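Local coordinates for protein glutathione reductase (Bartonella henselae, PDB 3O0H) that probably reduces glutathione disulfide to two molecules of glutathione, using NADPH and passing the electrons through bound FAD and a redox-active disulfide, at residues Phe76-Gln80 / Phe366-Glu370; Gly199-Val204 / Leu225-Asn229; Ala207-His211 / Met242-Ile247. All coordinates share one frame; numbering follows the deposited sequence. Where two conformers were deposited one is given.

Contact 1 of 3, residues Phe76-Gln80 / Phe366-Glu370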
loop_
_atom_site.group_PDB
_atom_site.type_symbol
_atom_site.label_atom_id
_atom_site.label_comp_id
_atom_site.label_asym_id
_atom_site.label_seq_id
_atom_site.Cartn_x
_atom_site.Cartn_y
_atom_site.Cartn_z
ATOM N N PHE B 76 -6.391 15.893 -4.114
ATOM C CA PHE B 76 -6.423 14.532 -4.667
ATOM C C PHE B 76 -7.406 13.681 -3.857
ATOM O O PHE B 76 -8.350 13.116 -4.404
ATOM C CB PHE B 76 -5.030 13.892 -4.524
ATOM C CG PHE B 76 -5.015 12.399 -4.759
ATOM C CD1 PHE B 76 -5.058 11.886 -6.041
ATOM C CD2 PHE B 76 -4.894 11.524 -3.705
ATOM C CE1 PHE B 76 -5.006 10.487 -6.267
ATOM C CE2 PHE B 76 -4.856 10.133 -3.916
ATOM C CZ PHE B 76 -4.912 9.618 -5.197
ATOM N N TYR B 77 -7.234 13.636 -2.546
ATOM C CA TYR B 77 -8.190 12.875 -1.705
ATOM C C TYR B 77 -9.636 13.398 -1.851
ATOM O O TYR B 77 -10.601 12.624 -2.023
ATOM C CB TYR B 77 -7.792 12.914 -0.231
ATOM C CG TYR B 77 -6.548 12.141 0.162
ATOM C CD1 TYR B 77 -6.352 10.816 -0.237
ATOM C CD2 TYR B 77 -5.616 12.719 1.040
ATOM C CE1 TYR B 77 -5.204 10.089 0.191
ATOM C CE2 TYR B 77 -4.479 12.018 1.445
ATOM C CZ TYR B 77 -4.282 10.722 1.038
ATOM O OH TYR B 77 -3.135 10.082 1.488
ATOM N N ALA B 78 -9.800 14.706 -1.796
ATOM C CA ALA B 78 -11.113 15.267 -1.929
ATOM C C ALA B 78 -11.778 14.789 -3.230
ATOM O O ALA B 78 -12.948 14.432 -3.232
ATOM C CB ALA B 78 -11.068 16.812 -1.881
ATOM N N SER B 79 -11.025 14.789 -4.309
ATOM C CA SER B 79 -11.564 14.461 -5.627
ATOM C C SER B 79 -11.878 12.959 -5.813
ATOM O O SER B 79 -12.612 12.580 -6.731
ATOM C CB SER B 79 -10.602 14.912 -6.733
ATOM O OG SER B 79 -9.433 14.110 -6.786
ATOM N N GLN B 80 -11.343 12.110 -4.965
ATOM C CA GLN B 80 -11.565 10.661 -5.102
ATOM C C GLN B 80 -12.900 10.196 -4.600
ATOM O O GLN B 80 -13.362 9.152 -5.020
ATOM C CB GLN B 80 -10.523 9.875 -4.314
ATOM C CG GLN B 80 -9.128 9.883 -4.781
ATOM C CD GLN B 80 -8.280 8.910 -3.940
ATOM O OE1 GLN B 80 -8.226 9.012 -2.701
ATOM N NE2 GLN B 80 -7.680 7.941 -4.595
ATOM N N PHE B 366 0.192 11.457 -8.442
ATOM C CA PHE B 366 -1.144 11.313 -7.887
ATOM C C PHE B 366 -2.201 11.714 -8.891
ATOM O O PHE B 366 -3.113 12.527 -8.641
ATOM C CB PHE B 366 -1.253 12.012 -6.542
ATOM C CG PHE B 366 -0.422 11.312 -5.506
ATOM C CD1 PHE B 366 0.861 11.742 -5.213
ATOM C CD2 PHE B 366 -0.893 10.128 -4.928
ATOM C CE1 PHE B 366 1.651 11.048 -4.276
ATOM C CE2 PHE B 366 -0.106 9.423 -4.000
ATOM C CZ PHE B 366 1.148 9.894 -3.678
ATOM N N SER B 367 -2.034 11.104 -10.042
ATOM C CA SER B 367 -3.055 11.039 -11.051
ATOM C C SER B 367 -4.134 10.045 -10.589
ATOM O O SER B 367 -4.023 9.398 -9.519
ATOM C CB SER B 367 -2.409 10.600 -12.385
ATOM O OG SER B 367 -1.568 9.485 -12.197
ATOM N N GLN B 368 -5.187 9.928 -11.381
ATOM C CA GLN B 368 -6.221 8.931 -11.155
ATOM C C GLN B 368 -6.513 8.250 -12.489
ATOM O O GLN B 368 -7.097 8.856 -13.355
ATOM C CB GLN B 368 -7.480 9.549 -10.575
ATOM C CG GLN B 368 -7.176 10.350 -9.256
ATOM C CD GLN B 368 -8.335 11.212 -8.781
ATOM O OE1 GLN B 368 -8.231 12.453 -8.646
ATOM N NE2 GLN B 368 -9.432 10.581 -8.546
ATOM N N PRO B 369 -6.053 7.019 -12.660
ATOM C CA PRO B 369 -5.295 6.191 -11.716
ATOM C C PRO B 369 -3.894 6.717 -11.363
ATOM O O PRO B 369 -3.286 7.430 -12.156
ATOM C CB PRO B 369 -5.179 4.828 -12.431
ATOM C CG PRO B 369 -5.555 5.097 -13.861
ATOM C CD PRO B 369 -6.377 6.312 -13.920
ATOM N N GLU B 370 -3.486 6.382 -10.136
ATOM C CA GLU B 370 -2.219 6.712 -9.551
ATOM C C GLU B 370 -1.100 5.906 -10.196
ATOM O O GLU B 370 -1.306 4.786 -10.697
ATOM C CB GLU B 370 -2.227 6.398 -8.040
ATOM C CG GLU B 370 -3.252 7.120 -7.221
ATOM C CD GLU B 370 -3.469 6.417 -5.879
ATOM O OE1 GLU B 370 -2.613 6.633 -4.982
ATOM O OE2 GLU B 370 -4.470 5.651 -5.770
HETATM O O HOH W 1 -12.086 10.856 -8.922
HETATM O O HOH W 2 -6.256 5.425 -3.736
#

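Contact 2 of 3, residues Gly199-Val204 / Leu225-Asn229. With FAD (flavin-adenine dinucleotide), chain H.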
loop_
_atom_site.group_PDB
_atom_site.type_symbol
_atom_site.label_atom_id
_atom_site.label_comp_id
_atom_site.label_asym_id
_atom_site.label_seq_id
_atom_site.Cartn_x
_atom_site.Cartn_y
_atom_site.Cartn_z
ATOM N N GLY B 199 1.267 18.436 -19.891
ATOM C CA GLY B 199 1.018 17.030 -19.592
ATOM C C GLY B 199 2.119 16.326 -18.804
ATOM O O GLY B 199 2.265 15.101 -18.888
ATOM N N GLY B 200 2.857 17.082 -18.010
ATOM C CA GLY B 200 3.710 16.489 -16.986
ATOM C C GLY B 200 2.875 16.160 -15.752
ATOM O O GLY B 200 1.655 16.286 -15.751
ATOM N N TYR B 201 3.561 15.799 -14.667
ATOM C CA TYR B 201 2.892 15.282 -13.487
ATOM C C TYR B 201 1.974 16.314 -12.882
ATOM O O TYR B 201 0.878 15.954 -12.411
ATOM C CB TYR B 201 3.921 14.716 -12.468
ATOM C CG TYR B 201 4.566 15.732 -11.547
ATOM C CD1 TYR B 201 5.684 16.465 -11.934
ATOM C CD2 TYR B 201 4.055 15.955 -10.277
ATOM C CE1 TYR B 201 6.276 17.410 -11.056
ATOM C CE2 TYR B 201 4.642 16.864 -9.399
ATOM C CZ TYR B 201 5.753 17.587 -9.793
ATOM O OH TYR B 201 6.301 18.500 -8.913
ATOM N N ILE B 202 2.350 17.593 -12.898
ATOM C CA ILE B 202 1.460 18.603 -12.290
ATOM C C ILE B 202 0.135 18.734 -13.080
ATOM O O ILE B 202 -0.997 18.714 -12.515
ATOM C CB ILE B 202 2.157 19.969 -12.057
ATOM C CG1 ILE B 202 3.177 19.845 -10.918
ATOM C CG2 ILE B 202 1.149 20.995 -11.674
ATOM C CD1 ILE B 202 4.258 20.929 -10.874
ATOM N N GLY B 203 0.243 18.830 -14.387
ATOM C CA GLY B 203 -0.951 18.931 -15.199
ATOM C C GLY B 203 -1.893 17.729 -15.134
ATOM O O GLY B 203 -3.122 17.913 -15.003
ATOM N N VAL B 204 -1.350 16.507 -15.175
ATOM C CA VAL B 204 -2.189 15.343 -15.081
ATOM C C VAL B 204 -2.805 15.182 -13.691
ATOM O O VAL B 204 -3.949 14.727 -13.580
ATOM C CB VAL B 204 -1.543 14.004 -15.526
ATOM C CG1 VAL B 204 -1.024 14.117 -16.953
ATOM C CG2 VAL B 204 -0.512 13.488 -14.553
ATOM N N LEU B 225 1.994 12.222 -26.268
ATOM C CA LEU B 225 1.436 11.449 -25.125
ATOM C C LEU B 225 1.916 12.027 -23.805
ATOM O O LEU B 225 3.080 12.394 -23.685
ATOM C CB LEU B 225 1.857 9.957 -25.247
ATOM C CG LEU B 225 1.309 8.878 -24.306
ATOM C CD1 LEU B 225 -0.228 8.717 -24.361
ATOM C CD2 LEU B 225 2.031 7.523 -24.650
ATOM N N ILE B 226 1.011 12.140 -22.847
ATOM C CA ILE B 226 1.322 12.644 -21.535
ATOM C C ILE B 226 2.491 11.904 -20.861
ATOM O O ILE B 226 2.888 10.797 -21.317
ATOM C CB ILE B 226 0.098 12.652 -20.599
ATOM C CG1 ILE B 226 -0.497 11.218 -20.440
ATOM C CG2 ILE B 226 -0.913 13.784 -21.074
ATOM C CD1 ILE B 226 -1.522 11.097 -19.263
ATOM N N LEU B 227 3.069 12.572 -19.845
ATOM C CA LEU B 227 4.160 12.019 -19.020
ATOM C C LEU B 227 5.358 11.471 -19.801
ATOM O O LEU B 227 5.770 10.300 -19.689
ATOM C CB LEU B 227 3.580 10.975 -18.055
ATOM C CG LEU B 227 2.528 11.482 -17.081
ATOM C CD1 LEU B 227 1.998 10.366 -16.211
ATOM C CD2 LEU B 227 3.118 12.571 -16.218
ATOM N N ARG B 228 5.964 12.354 -20.601
ATOM C CA ARG B 228 7.225 12.080 -21.260
ATOM C C ARG B 228 8.214 11.592 -20.184
ATOM O O ARG B 228 8.174 12.087 -19.081
ATOM C CB ARG B 228 7.772 13.398 -21.826
ATOM C CG ARG B 228 8.167 13.385 -23.263
ATOM C CD ARG B 228 8.821 14.718 -23.646
ATOM N NE ARG B 228 7.893 15.867 -23.684
ATOM C CZ ARG B 228 7.363 16.412 -24.797
ATOM N NH1 ARG B 228 7.596 15.902 -26.006
ATOM N NH2 ARG B 228 6.582 17.492 -24.702
ATOM N N ASN B 229 9.050 10.625 -20.506
ATOM C CA ASN B 229 10.098 10.080 -19.589
ATOM C C ASN B 229 9.629 9.054 -18.526
ATOM O O ASN B 229 10.464 8.508 -17.763
ATOM C CB ASN B 229 10.901 11.203 -18.895
ATOM C CG ASN B 229 11.581 12.123 -19.893
ATOM O OD1 ASN B 229 11.415 13.333 -19.841
ATOM N ND2 ASN B 229 12.324 11.546 -20.807
HETATM P PA FAD H . 11.242 25.121 -1.776
HETATM O O1A FAD H . 10.529 25.566 -3.016
HETATM O O2A FAD H . 10.459 24.162 -0.922
HETATM O O5B FAD H . 11.711 26.347 -0.865
HETATM C C5B FAD H . 12.319 27.519 -1.364
HETATM C C4B FAD H . 11.881 28.631 -0.432
HETATM O O4B FAD H . 12.687 29.787 -0.601
HETATM C C3B FAD H . 10.438 29.078 -0.635
HETATM O O3B FAD H . 9.735 29.057 0.611
HETATM C C2B FAD H . 10.552 30.496 -1.162
HETATM O O2B FAD H . 9.496 31.300 -0.692
HETATM C C1B FAD H . 11.841 30.979 -0.591
HETATM N N9A FAD H . 12.705 31.917 -1.327
HETATM C C8A FAD H . 13.127 31.829 -2.621
HETATM N N7A FAD H . 14.017 32.809 -2.841
HETATM C C5A FAD H . 14.157 33.508 -1.676
HETATM C C6A FAD H . 14.973 34.541 -1.297
HETATM N N6A FAD H . 15.821 35.147 -2.143
HETATM N N1A FAD H . 14.901 35.010 -0.008
HETATM C C2A FAD H . 14.049 34.407 0.887
HETATM N N3A FAD H . 13.265 33.362 0.527
HETATM C C4A FAD H . 13.372 32.912 -0.731
HETATM N N1 FAD H . 7.663 16.957 -4.702
HETATM C C2 FAD H . 7.510 15.675 -4.216
HETATM O O2 FAD H . 8.469 15.011 -3.747
HETATM N N3 FAD H . 6.295 15.111 -4.232
HETATM C C4 FAD H . 5.167 15.775 -4.686
HETATM O O4 FAD H . 4.087 15.175 -4.615
HETATM C C4X FAD H . 5.312 17.072 -5.180
HETATM N N5 FAD H . 4.237 17.791 -5.627
HETATM C C5X FAD H . 4.443 19.098 -6.068
HETATM C C6 FAD H . 3.345 19.801 -6.533
HETATM C C7 FAD H . 3.482 21.111 -6.972
HETATM C C7M FAD H . 2.244 21.843 -7.458
HETATM C C8 FAD H . 4.722 21.718 -6.940
HETATM C C8M FAD H . 4.907 23.132 -7.452
HETATM C C9 FAD H . 5.834 21.009 -6.500
HETATM C C9A FAD H . 5.694 19.687 -6.066
HETATM N N10 FAD H . 6.767 18.942 -5.608
HETATM C C10 FAD H . 6.574 17.662 -5.151
HETATM C "C1'" FAD H . 8.143 19.480 -5.581
HETATM C "C2'" FAD H . 8.567 20.015 -4.236
HETATM O "O2'" FAD H . 7.703 21.076 -3.879
HETATM C "C3'" FAD H . 9.982 20.517 -4.360
HETATM O "O3'" FAD H . 10.854 19.587 -4.975
HETATM C "C4'" FAD H . 10.493 20.984 -3.014
HETATM O "O4'" FAD H . 9.590 21.969 -2.503
HETATM C "C5'" FAD H . 11.876 21.609 -3.145
HETATM O "O5'" FAD H . 12.383 21.991 -1.847
HETATM P P FAD H . 13.407 23.227 -1.827
HETATM O O1P FAD H . 13.974 23.390 -0.435
HETATM O O2P FAD H . 14.457 23.032 -2.899
HETATM O O3P FAD H . 12.635 24.527 -2.304
HETATM O O HOH W 3 5.402 15.451 -20.372
#

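Contact 3 of 3, residues Ala207-His211 / Met242-Ile247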
loop_
_atom_site.group_PDB
_atom_site.type_symbol
_atom_site.label_atom_id
_atom_site.label_comp_id
_atom_site.label_asym_id
_atom_site.label_seq_id
_atom_site.Cartn_x
_atom_site.Cartn_y
_atom_site.Cartn_z
ATOM N N ALA B 207 -5.635 17.920 -13.687
ATOM C CA ALA B 207 -6.719 17.464 -14.572
ATOM C C ALA B 207 -7.613 16.445 -13.874
ATOM O O ALA B 207 -8.843 16.585 -13.908
ATOM C CB ALA B 207 -6.208 16.930 -15.949
ATOM N N ASN B 208 -7.018 15.438 -13.230
ATOM C CA ASN B 208 -7.808 14.427 -12.601
ATOM C C ASN B 208 -8.523 14.923 -11.352
ATOM O O ASN B 208 -9.646 14.470 -11.060
ATOM C CB ASN B 208 -6.984 13.163 -12.315
ATOM C CG ASN B 208 -6.680 12.389 -13.554
ATOM O OD1 ASN B 208 -7.613 11.895 -14.241
ATOM N ND2 ASN B 208 -5.395 12.291 -13.892
ATOM N N ILE B 209 -7.904 15.849 -10.639
ATOM C CA ILE B 209 -8.545 16.479 -9.479
ATOM C C ILE B 209 -9.815 17.218 -9.917
ATOM O O ILE B 209 -10.883 16.955 -9.394
ATOM C CB ILE B 209 -7.575 17.418 -8.726
ATOM C CG1 ILE B 209 -6.612 16.615 -7.852
ATOM C CG2 ILE B 209 -8.297 18.437 -7.808
ATOM C CD1 ILE B 209 -5.331 17.394 -7.518
ATOM N N PHE B 210 -9.702 18.110 -10.892
ATOM C CA PHE B 210 -10.853 18.921 -11.271
ATOM C C PHE B 210 -11.941 18.068 -11.892
ATOM O O PHE B 210 -13.101 18.190 -11.537
ATOM C CB PHE B 210 -10.415 20.093 -12.147
ATOM C CG PHE B 210 -9.742 21.189 -11.356
ATOM C CD1 PHE B 210 -10.468 21.919 -10.412
ATOM C CD2 PHE B 210 -8.407 21.493 -11.569
ATOM C CE1 PHE B 210 -9.877 22.919 -9.678
ATOM C CE2 PHE B 210 -7.792 22.470 -10.834
ATOM C CZ PHE B 210 -8.531 23.190 -9.864
ATOM N N HIS B 211 -11.568 17.143 -12.769
ATOM C CA HIS B 211 -12.564 16.220 -13.335
ATOM C C HIS B 211 -13.309 15.476 -12.224
ATOM O O HIS B 211 -14.559 15.390 -12.230
ATOM C CB HIS B 211 -11.890 15.228 -14.296
ATOM C CG HIS B 211 -12.847 14.235 -14.859
ATOM N ND1 HIS B 211 -13.643 14.524 -15.948
ATOM C CD2 HIS B 211 -13.228 13.008 -14.415
ATOM C CE1 HIS B 211 -14.460 13.507 -16.165
ATOM N NE2 HIS B 211 -14.236 12.579 -15.247
ATOM N N MET B 242 -8.091 8.433 -18.605
ATOM C CA MET B 242 -8.535 9.826 -18.503
ATOM C C MET B 242 -9.547 10.130 -19.599
ATOM O O MET B 242 -10.560 10.746 -19.357
ATOM C CB MET B 242 -7.334 10.803 -18.541
ATOM C CG MET B 242 -6.475 10.751 -17.265
ATOM S SD MET B 242 -4.942 11.697 -17.365
ATOM C CE MET B 242 -5.641 13.367 -17.381
ATOM N N VAL B 243 -9.246 9.711 -20.820
ATOM C CA VAL B 243 -10.142 9.931 -21.940
ATOM C C VAL B 243 -11.440 9.150 -21.754
ATOM O O VAL B 243 -12.552 9.649 -22.001
ATOM C CB VAL B 243 -9.439 9.526 -23.257
ATOM C CG1 VAL B 243 -10.460 9.536 -24.395
ATOM C CG2 VAL B 243 -8.223 10.479 -23.582
ATOM N N ALA B 244 -11.328 7.914 -21.301
ATOM C CA ALA B 244 -12.517 7.064 -21.134
ATOM C C ALA B 244 -13.492 7.690 -20.132
ATOM O O ALA B 244 -14.703 7.578 -20.290
ATOM C CB ALA B 244 -12.115 5.650 -20.654
ATOM N N LYS B 245 -12.972 8.344 -19.104
ATOM C CA LYS B 245 -13.870 8.913 -18.092
ATOM C C LYS B 245 -14.373 10.302 -18.418
ATOM O O LYS B 245 -15.258 10.792 -17.707
ATOM C CB LYS B 245 -13.263 8.897 -16.692
ATOM C CG LYS B 245 -12.054 9.769 -16.484
ATOM C CD LYS B 245 -11.608 9.603 -14.998
ATOM C CE LYS B 245 -10.157 9.969 -14.810
ATOM N NZ LYS B 245 -9.663 9.751 -13.418
ATOM N N GLY B 246 -13.840 10.926 -19.478
ATOM C CA GLY B 246 -14.424 12.178 -19.967
ATOM C C GLY B 246 -13.515 13.410 -19.985
ATOM O O GLY B 246 -13.985 14.531 -20.246
ATOM N N ILE B 247 -12.234 13.223 -19.717
ATOM C CA ILE B 247 -11.258 14.310 -19.830
ATOM C C ILE B 247 -10.835 14.357 -21.310
ATOM O O ILE B 247 -10.575 13.326 -21.931
ATOM C CB ILE B 247 -10.040 14.067 -18.912
ATOM C CG1 ILE B 247 -10.459 13.998 -17.450
ATOM C CG2 ILE B 247 -8.959 15.178 -19.083
ATOM C CD1 ILE B 247 -9.295 13.698 -16.502
HETATM O O HOH W 4 -10.724 12.134 -11.952
HETATM O O HOH W 5 -14.054 16.455 -17.835
#

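Contact 1 of 3, residues Phe76-Gln80 / Phe366-Glu370
F76 meets F366 where the long helix 69-88 packs against the turn between two antiparallel strands, 363-365 and 371-375, of the dimerisation domain. The helix starts at C69 of the disulfide C64-C69, which by its place in this family is probably the redox-active pair. With CG anti to the backbone N (chi1 167°), the F76 ring reaches straight across. CB of F366 lies over one of its faces, 4.1 Å from the F76 ring centroid, a CH-pi contact. The F366 ring turns its edge to that same ring in a T-shaped pair, planes 66° apart. At the rim of F76, near its plane, come O of S367 and the carboxylate of E370, with E370 CD 3.6 Å from F76 CZ. Three residues on, S79 meets the far end of Q368. S79 was deposited in two conformers, so its bond is doubtful: in one, S79 OG stands 2.8 Å from Q368 OE1 and equally close to O of F76, with one proton to offer. A water donates to O of S79 and accepts a weak bond from NE2 of Q368. Q80 closes the segment, its CG packing over the F76 face opposite F366 CB, and its amide plane standing nearly square to that of Q368. OE2 of E370 accepts a hydrogen bond from the backbone N of N431. The amide of Q80 stops short of that carboxylate, and a water spans the gap, accepting from NE2 of Q80 at 3.0 Å and donating to OE2 of E370 at 2.7 Å.

Contact 2 of 3, residues Gly199-Val204 / Leu225-Asn229
V204 and L227 set the pattern: the two branches of V204 part to meet two neighbours on the loop. Its CG1 goes to the tip of I226, 3.8 Å from CD1, while CG2 faces CD2 of L227 at 4.1 Å. I226 carries CG1 between its own backbone N and carbonyl carbon (chi1 59°), a setting that swings CD1 over to the valine. L227 comes in from beside V204 with one methyl: CD2 slides under the first turn of the helix and lies 3.6 Å from both C of G200 and N of Y201. Main chain locks the register between the segments. N of L227 donates to O of G199 at 2.8 Å in a nearly straight bond (167° at the hydrogen). A water accepts from N of R228 and gives a weak bond to the same G199 oxygen. G200 holds the N-cap position, and CA of G199 comes within 4.8 Å of CA of I226. From that helix start the Y201 ring leads away from the loop to the flavin, where its hydroxyl stands over the isoalloxazine face, OH 3.1 Å from FAD C9A. It probably corresponds to the tyrosine that, in related glutathione reductases, covers the nicotinamide pocket until NADPH displaces it. The glycines fit a GxGxxG turn between strand 193-197 and helix 201-212, as in the NADPH-binding Rossmann fold of this family.

Contact 3 of 3, residues Ala207-His211 / Met242-Ile247
The imidazole of H211 meets I247 and the end of helix 232-245 obliquely, with CG1 of I247 3.5 Å from the ring's CG. On the same side of the ring, also obliquely, O of K245 lies 3.2 Å from NE2. In the plane of the ring, at its edge, a water sits 2.7 Å from ND1 and donates to O of G246, tying the histidine to the turn beyond the helix. The water bridging NZ of K245 and O of N208 lies in plane at the edge too. A chi1 of 178° swings the imidazole out from the helix toward I247. The second flat group, the N208 amide, is held at both ends. OD1 accepts a hydrogen bond from NZ of K245 at 3.1 Å, and the ammonium stands above the carbonyl plane, 44° out of it. ND2 makes a weak bond to the sulfur of M242, 3.6 Å to SD, and another weak one to O of V204 a turn back. Between these, CD1 of I247 presses to 3.3 Å from OD1 of N208. The lysine chain runs extended past H211; the main partner of NZ is O of Q368, with N208 OD1 and the bridging water besides. M242 bends at chi3, and its methyl settles 3.9 Å from CB of A207. G246, with positive phi, ends the helix in a Schellman motif, after which the chain turns back and brings I247 against H211. Helices 201-212 and 232-245 thus pack side by side on one face of the parallel sheet 248-250, 216-220, 193-197, 279-282: A207 rests on T217 and L219, M242 on I249, while I209 leans on Y75 and S79 of helix 69-88.

Helix 201-212 ties contacts 2 and 3 together, its start serving one and its later turns the other; their centres are about 14 Å apart, and CD1 of I226 touches SD of M242 at 4.0 Å. Contact 1 brings in the dimerisation domain. Its centre lies about 10 Å from that of contact 3, and the closest tie is O of Q368 to NZ of K245, 2.7 Å, a probable hydrogen bond. S367 reaches contact 2 instead, packing CB on CG2 of V204. Distance to the flavin differs: Y201 touches it, the F366 side chain is about 5 Å away and that of A207 about 13 Å.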